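Local coordinates for protein aminotransferase, class IV (Brucella abortus, PDB 4TVI) that probably transfers the amino group of leucine, isoleucine or valine to 2-oxoglutarate, using pyridoxal 5'-phosphate as cofactor, at residues 49-52 against 56-59; 240-245 against 304-309. All coordinates share one frame; numbering follows the deposited sequence.

Contact 1: 49-52 against 56-59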
loop_
_atom_site.group_PDB
_atom_site.type_symbol
_atom_site.label_atom_id
_atom_site.label_comp_id
_atom_site.label_asym_id
_atom_site.label_seq_id
_atom_site.Cartn_x
_atom_site.Cartn_y
_atom_site.Cartn_z
ATOM N N ARG A 49 -9.959 2.652 -17.499
ATOM C CA ARG A 49 -9.703 3.430 -16.293
ATOM C C ARG A 49 -10.746 3.108 -15.233
ATOM O O ARG A 49 -11.916 3.461 -15.377
ATOM C CB ARG A 49 -9.695 4.925 -16.620
ATOM C CG ARG A 49 -8.568 5.329 -17.549
ATOM C CD ARG A 49 -7.233 5.330 -16.818
ATOM N NE ARG A 49 -6.210 4.584 -17.546
ATOM C CZ ARG A 49 -4.915 4.587 -17.238
ATOM N NH1 ARG A 49 -4.473 5.308 -16.215
ATOM N NH2 ARG A 49 -4.060 3.869 -17.959
ATOM N N ILE A 50 -10.319 2.447 -14.159
ATOM C CA ILE A 50 -11.268 1.918 -13.181
ATOM C C ILE A 50 -11.249 2.627 -11.823
ATOM O O ILE A 50 -12.224 2.561 -11.083
ATOM C CB ILE A 50 -11.034 0.405 -12.950
ATOM C CG1 ILE A 50 -9.610 0.144 -12.466
ATOM C CG2 ILE A 50 -11.295 -0.372 -14.238
ATOM C CD1 ILE A 50 -9.384 -1.268 -11.977
ATOM N N LEU A 51 -10.150 3.300 -11.497
ATOM C CA LEU A 51 -10.037 4.009 -10.217
ATOM C C LEU A 51 -10.077 5.529 -10.393
ATOM O O LEU A 51 -9.324 6.096 -11.184
ATOM C CB LEU A 51 -8.752 3.608 -9.487
ATOM C CG LEU A 51 -8.909 2.558 -8.387
ATOM C CD1 LEU A 51 -9.512 1.278 -8.929
ATOM C CD2 LEU A 51 -7.573 2.276 -7.690
ATOM N N GLY A 52 -10.956 6.185 -9.642
ATOM C CA GLY A 52 -11.131 7.618 -9.756
ATOM C C GLY A 52 -10.116 8.430 -8.974
ATOM O O GLY A 52 -9.473 7.928 -8.050
ATOM N N GLN A 56 -11.521 6.197 -2.807
ATOM C CA GLN A 56 -10.802 5.916 -1.569
ATOM C C GLN A 56 -9.585 5.043 -1.854
ATOM O O GLN A 56 -8.497 5.291 -1.342
ATOM C CB GLN A 56 -11.726 5.230 -0.552
ATOM C CG GLN A 56 -11.139 5.071 0.855
ATOM C CD GLN A 56 -10.334 3.791 1.035
ATOM O OE1 GLN A 56 -10.253 2.958 0.135
ATOM N NE2 GLN A 56 -9.739 3.632 2.210
ATOM N N ALA A 57 -9.773 4.025 -2.689
ATOM C CA ALA A 57 -8.707 3.075 -2.981
ATOM C C ALA A 57 -7.522 3.740 -3.668
ATOM O O ALA A 57 -6.377 3.319 -3.507
ATOM C CB ALA A 57 -9.234 1.944 -3.838
ATOM N N THR A 58 -7.797 4.789 -4.428
ATOM C CA THR A 58 -6.763 5.413 -5.235
ATOM C C THR A 58 -5.643 6.017 -4.380
ATOM O O THR A 58 -4.458 5.800 -4.654
ATOM C CB THR A 58 -7.372 6.488 -6.149
ATOM O OG1 THR A 58 -8.307 5.867 -7.046
ATOM C CG2 THR A 58 -6.292 7.189 -6.956
ATOM N N TRP A 59 -5.997 6.752 -3.331
ATOM C CA TRP A 59 -4.958 7.400 -2.535
ATOM C C TRP A 59 -4.876 6.897 -1.093
ATOM O O TRP A 59 -4.075 7.405 -0.314
ATOM C CB TRP A 59 -5.148 8.920 -2.548
ATOM C CG TRP A 59 -6.469 9.403 -2.025
ATOM C CD1 TRP A 59 -7.699 9.228 -2.601
ATOM C CD2 TRP A 59 -6.685 10.190 -0.849
ATOM N NE1 TRP A 59 -8.667 9.835 -1.838
ATOM C CE2 TRP A 59 -8.070 10.437 -0.761
ATOM C CE3 TRP A 59 -5.843 10.710 0.140
ATOM C CZ2 TRP A 59 -8.631 11.179 0.278
ATOM C CZ3 TRP A 59 -6.400 11.442 1.172
ATOM C CH2 TRP A 59 -7.781 11.671 1.233
#

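Contact 2: 240-245 against 304-309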
loop_
_atom_site.group_PDB
_atom_site.type_symbol
_atom_site.label_atom_id
_atom_site.label_comp_id
_atom_site.label_asym_id
_atom_site.label_seq_id
_atom_site.Cartn_x
_atom_site.Cartn_y
_atom_site.Cartn_z
ATOM N N GLY A 240 1.533 -19.466 -1.036
ATOM C CA GLY A 240 1.039 -19.486 -2.400
ATOM C C GLY A 240 0.236 -20.709 -2.775
ATOM O O GLY A 240 0.450 -21.799 -2.246
ATOM N N ILE A 241 -0.707 -20.514 -3.687
ATOM C CA ILE A 241 -1.519 -21.607 -4.200
ATOM C C ILE A 241 -0.691 -22.527 -5.095
ATOM O O ILE A 241 -0.856 -23.750 -5.068
ATOM C CB ILE A 241 -2.737 -21.067 -4.969
ATOM C CG1 ILE A 241 -3.712 -20.416 -3.988
ATOM C CG2 ILE A 241 -3.436 -22.178 -5.742
ATOM C CD1 ILE A 241 -4.816 -19.684 -4.651
ATOM N N THR A 242 0.208 -21.938 -5.882
ATOM C CA THR A 242 1.096 -22.727 -6.731
ATOM C C THR A 242 2.053 -23.528 -5.855
ATOM O O THR A 242 2.326 -24.697 -6.122
ATOM C CB THR A 242 1.908 -21.850 -7.696
ATOM O OG1 THR A 242 1.075 -20.804 -8.216
ATOM C CG2 THR A 242 2.456 -22.692 -8.846
ATOM N N ARG A 243 2.547 -22.875 -4.807
ATOM C CA ARG A 243 3.425 -23.491 -3.811
ATOM C C ARG A 243 2.813 -24.755 -3.216
ATOM O O ARG A 243 3.448 -25.809 -3.195
ATOM C CB ARG A 243 3.732 -22.487 -2.691
ATOM C CG ARG A 243 4.417 -23.085 -1.461
ATOM C CD ARG A 243 4.339 -22.119 -0.287
ATOM N NE ARG A 243 5.044 -22.628 0.881
ATOM C CZ ARG A 243 4.524 -23.482 1.753
ATOM N NH1 ARG A 243 3.276 -23.918 1.599
ATOM N NH2 ARG A 243 5.256 -23.902 2.776
ATOM N N GLN A 244 1.570 -24.645 -2.752
ATOM C CA GLN A 244 0.865 -25.774 -2.156
ATOM C C GLN A 244 0.665 -26.903 -3.163
ATOM O O GLN A 244 0.769 -28.076 -2.816
ATOM C CB GLN A 244 -0.492 -25.329 -1.608
ATOM C CG GLN A 244 -0.416 -24.300 -0.486
ATOM C CD GLN A 244 -1.776 -23.720 -0.148
ATOM O OE1 GLN A 244 -2.779 -24.434 -0.109
ATOM N NE2 GLN A 244 -1.819 -22.413 0.077
ATOM N N ARG A 245 0.369 -26.540 -4.409
ATOM C CA ARG A 245 0.143 -27.533 -5.450
ATOM C C ARG A 245 1.420 -28.315 -5.731
ATOM O O ARG A 245 1.388 -29.540 -5.850
ATOM C CB ARG A 245 -0.368 -26.872 -6.735
ATOM C CG ARG A 245 -0.687 -27.873 -7.851
ATOM C CD ARG A 245 -1.765 -28.864 -7.407
ATOM N NE ARG A 245 -3.011 -28.179 -7.079
ATOM C CZ ARG A 245 -4.085 -28.766 -6.561
ATOM N NH1 ARG A 245 -4.077 -30.070 -6.301
ATOM N NH2 ARG A 245 -5.171 -28.046 -6.305
ATOM N N ALA A 304 7.552 -30.614 -14.275
ATOM C CA ALA A 304 6.941 -31.677 -15.070
ATOM C C ALA A 304 5.687 -32.203 -14.385
ATOM O O ALA A 304 4.656 -32.411 -15.025
ATOM C CB ALA A 304 7.935 -32.809 -15.307
ATOM N N LEU A 305 5.785 -32.401 -13.074
ATOM C CA LEU A 305 4.668 -32.895 -12.279
ATOM C C LEU A 305 3.499 -31.922 -12.295
ATOM O O LEU A 305 2.342 -32.334 -12.335
ATOM C CB LEU A 305 5.110 -33.146 -10.837
ATOM C CG LEU A 305 6.038 -34.340 -10.615
ATOM C CD1 LEU A 305 6.591 -34.335 -9.190
ATOM C CD2 LEU A 305 5.301 -35.637 -10.916
ATOM N N TYR A 306 3.804 -30.627 -12.267
ATOM C CA TYR A 306 2.753 -29.624 -12.292
ATOM C C TYR A 306 1.997 -29.695 -13.615
ATOM O O TYR A 306 0.767 -29.688 -13.635
ATOM C CB TYR A 306 3.314 -28.217 -12.080
ATOM C CG TYR A 306 2.219 -27.192 -11.907
ATOM C CD1 TYR A 306 1.625 -26.590 -13.010
ATOM C CD2 TYR A 306 1.750 -26.855 -10.641
ATOM C CE1 TYR A 306 0.608 -25.665 -12.861
ATOM C CE2 TYR A 306 0.730 -25.927 -10.481
ATOM C CZ TYR A 306 0.163 -25.338 -11.600
ATOM O OH TYR A 306 -0.853 -24.418 -11.458
ATOM N N TRP A 307 2.741 -29.757 -14.715
ATOM C CA TRP A 307 2.141 -29.806 -16.048
ATOM C C TRP A 307 1.303 -31.067 -16.255
ATOM O O TRP A 307 0.252 -31.007 -16.895
ATOM C CB TRP A 307 3.228 -29.712 -17.119
ATOM C CG TRP A 307 3.289 -28.374 -17.781
ATOM C CD1 TRP A 307 2.942 -28.075 -19.069
ATOM C CD2 TRP A 307 3.705 -27.144 -17.182
ATOM N NE1 TRP A 307 3.128 -26.737 -19.311
ATOM C CE2 TRP A 307 3.594 -26.141 -18.167
ATOM C CE3 TRP A 307 4.166 -26.792 -15.910
ATOM C CZ2 TRP A 307 3.929 -24.810 -17.919
ATOM C CZ3 TRP A 307 4.495 -25.466 -15.665
ATOM C CH2 TRP A 307 4.375 -24.493 -16.665
ATOM N N GLU A 308 1.750 -32.197 -15.702
ATOM C CA GLU A 308 0.979 -33.434 -15.807
ATOM C C GLU A 308 -0.371 -33.279 -15.145
ATOM O O GLU A 308 -1.404 -33.580 -15.741
ATOM C CB GLU A 308 1.686 -34.625 -15.156
ATOM C CG GLU A 308 0.732 -35.829 -15.026
ATOM C CD GLU A 308 1.282 -36.966 -14.186
ATOM O OE1 GLU A 308 2.021 -36.691 -13.214
ATOM O OE2 GLU A 308 0.967 -38.139 -14.482
ATOM N N TRP A 309 -0.352 -32.811 -13.900
ATOM C CA TRP A 309 -1.582 -32.620 -13.151
ATOM C C TRP A 309 -2.491 -31.595 -13.819
ATOM O O TRP A 309 -3.706 -31.778 -13.884
ATOM C CB TRP A 309 -1.277 -32.192 -11.714
ATOM C CG TRP A 309 -2.478 -31.653 -11.023
ATOM C CD1 TRP A 309 -3.486 -32.371 -10.447
ATOM C CD2 TRP A 309 -2.811 -30.274 -10.840
ATOM N NE1 TRP A 309 -4.428 -31.525 -9.919
ATOM C CE2 TRP A 309 -4.035 -30.231 -10.142
ATOM C CE3 TRP A 309 -2.194 -29.070 -11.198
ATOM C CZ2 TRP A 309 -4.653 -29.029 -9.796
ATOM C CZ3 TRP A 309 -2.808 -27.883 -10.853
ATOM C CH2 TRP A 309 -4.028 -27.870 -10.164
#

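Contact 1: 49-52 against 56-59
The hydroxyl of Thr58 is hydrogen-bonded to the backbone carbonyl of Gly52, with Thr58 OG1 as donor 2.6 Å from Gly52 O. The bond is short and bent: the angle at the carbonyl oxygen is 149°, and the hydroxyl sits 17° out of the plane of the carbonyl group. It is set up by the first torsion of Thr58: chi1 at -62° places OG1 beside the backbone N, on the side of Gly52 O. The methyl of the same side chain also borders the carbonyl, Thr58 CG2 lying 3.4 Å from Gly52 O. A few residues of loop separate the two segments, and the bond ties the chain leaving strand 49-50 to the short helix 56-60. Ser55 OG is hydrogen-bonded to Gly52 N, so both polar backbone atoms of this glycine have side-chain hydroxyl partners.

The chain turns a corner at Leu51. In this class IV aminotransferase fold the corner lies beside strand 120-128 of the antiparallel sheet, at the dimer interface. Arg49, Leu51 and Gly52 pair antiparallel with a strand of the second subunit, continuing the sheet across the interface.

Van der Waals contact comes from Leu51, whose side chain runs alongside that of Thr58 in the opposite sense. Leu51 CB touches the hydroxyl, 3.4 Å from Thr58 OG1. The apolar contact is made by the CD2 branch, which reaches the preceding residue, Leu51 CD2 lying 4.2 Å from Ala57 CB. Trp127 of strand 120-128 touches both Leu51 and Ala57. From the second subunit, its Leu51 packs on Leu51 and its Leu63 on Thr58.

Contact 2: 240-245 against 304-309
Arg245 lays its guanidinium flat on the indole of Trp309, a cation-pi stack joining two helices of the class IV aminotransferase fold. The axes of segments 241-245 and 304-309 cross at 96° and come within 11.5 Å of each other. The gap is spanned by side chains. The guanidinium and indole planes differ by 14°, with Trp309 CZ2 beneath the centre of the guanidinium. Arg245 leaves the helix with CG anti to its backbone nitrogen, then bends at both chi2 and chi3, which folds the chain over the indole. CD and the guanidinium therefore lie over the same indole face. Beyond the stack, Arg245 NH2 forms a salt bridge with Asp77, an anchor that probably helps fix the rotation of the group.

Tyr306, about one turn earlier in the helix than Trp309, meets the start of the arginine chain at CG, which also borders Trp309. Its ring is steeply inclined to the guanidinium and receives Arg245 CG obliquely, 3.6 Å from Tyr306 CE2. Thr242 adds its methyl to the same ring corner, Thr242 CG2 lying 4.0 Å from Tyr306 CE2, while Thr242 OG1 is hydrogen-bonded to the cofactor phosphate of the modified lysine at position 180. Pro76 touches both aromatic side chains. Arg245 CD makes a CH-pi contact 3.5 Å from the centroid of the six-membered ring of Trp309, only 3° off its normal.

Overall arrangement
Contacts 1 and 2 lie on opposite sides of the chain's centre, their own centres 34 Å apart and their nearest atoms about 20 Å apart. They follow one another along the sequence without touching. Contact 1 lies at the interface with the second subunit, whereas no other protein chain of the assembly touches the segments of contact 2. The cofactor adjoins contact 2: besides the Thr242 hydroxyl, the backbone N of Ile241, at the start of helix 241-252, is hydrogen-bonded to the phosphate of the pyridoxal-modified Lys180. Thr242 thus faces two ways, its methyl on Tyr306 and its hydroxyl on the phosphate, which puts 240-245 against 304-309 directly beside the phosphate site.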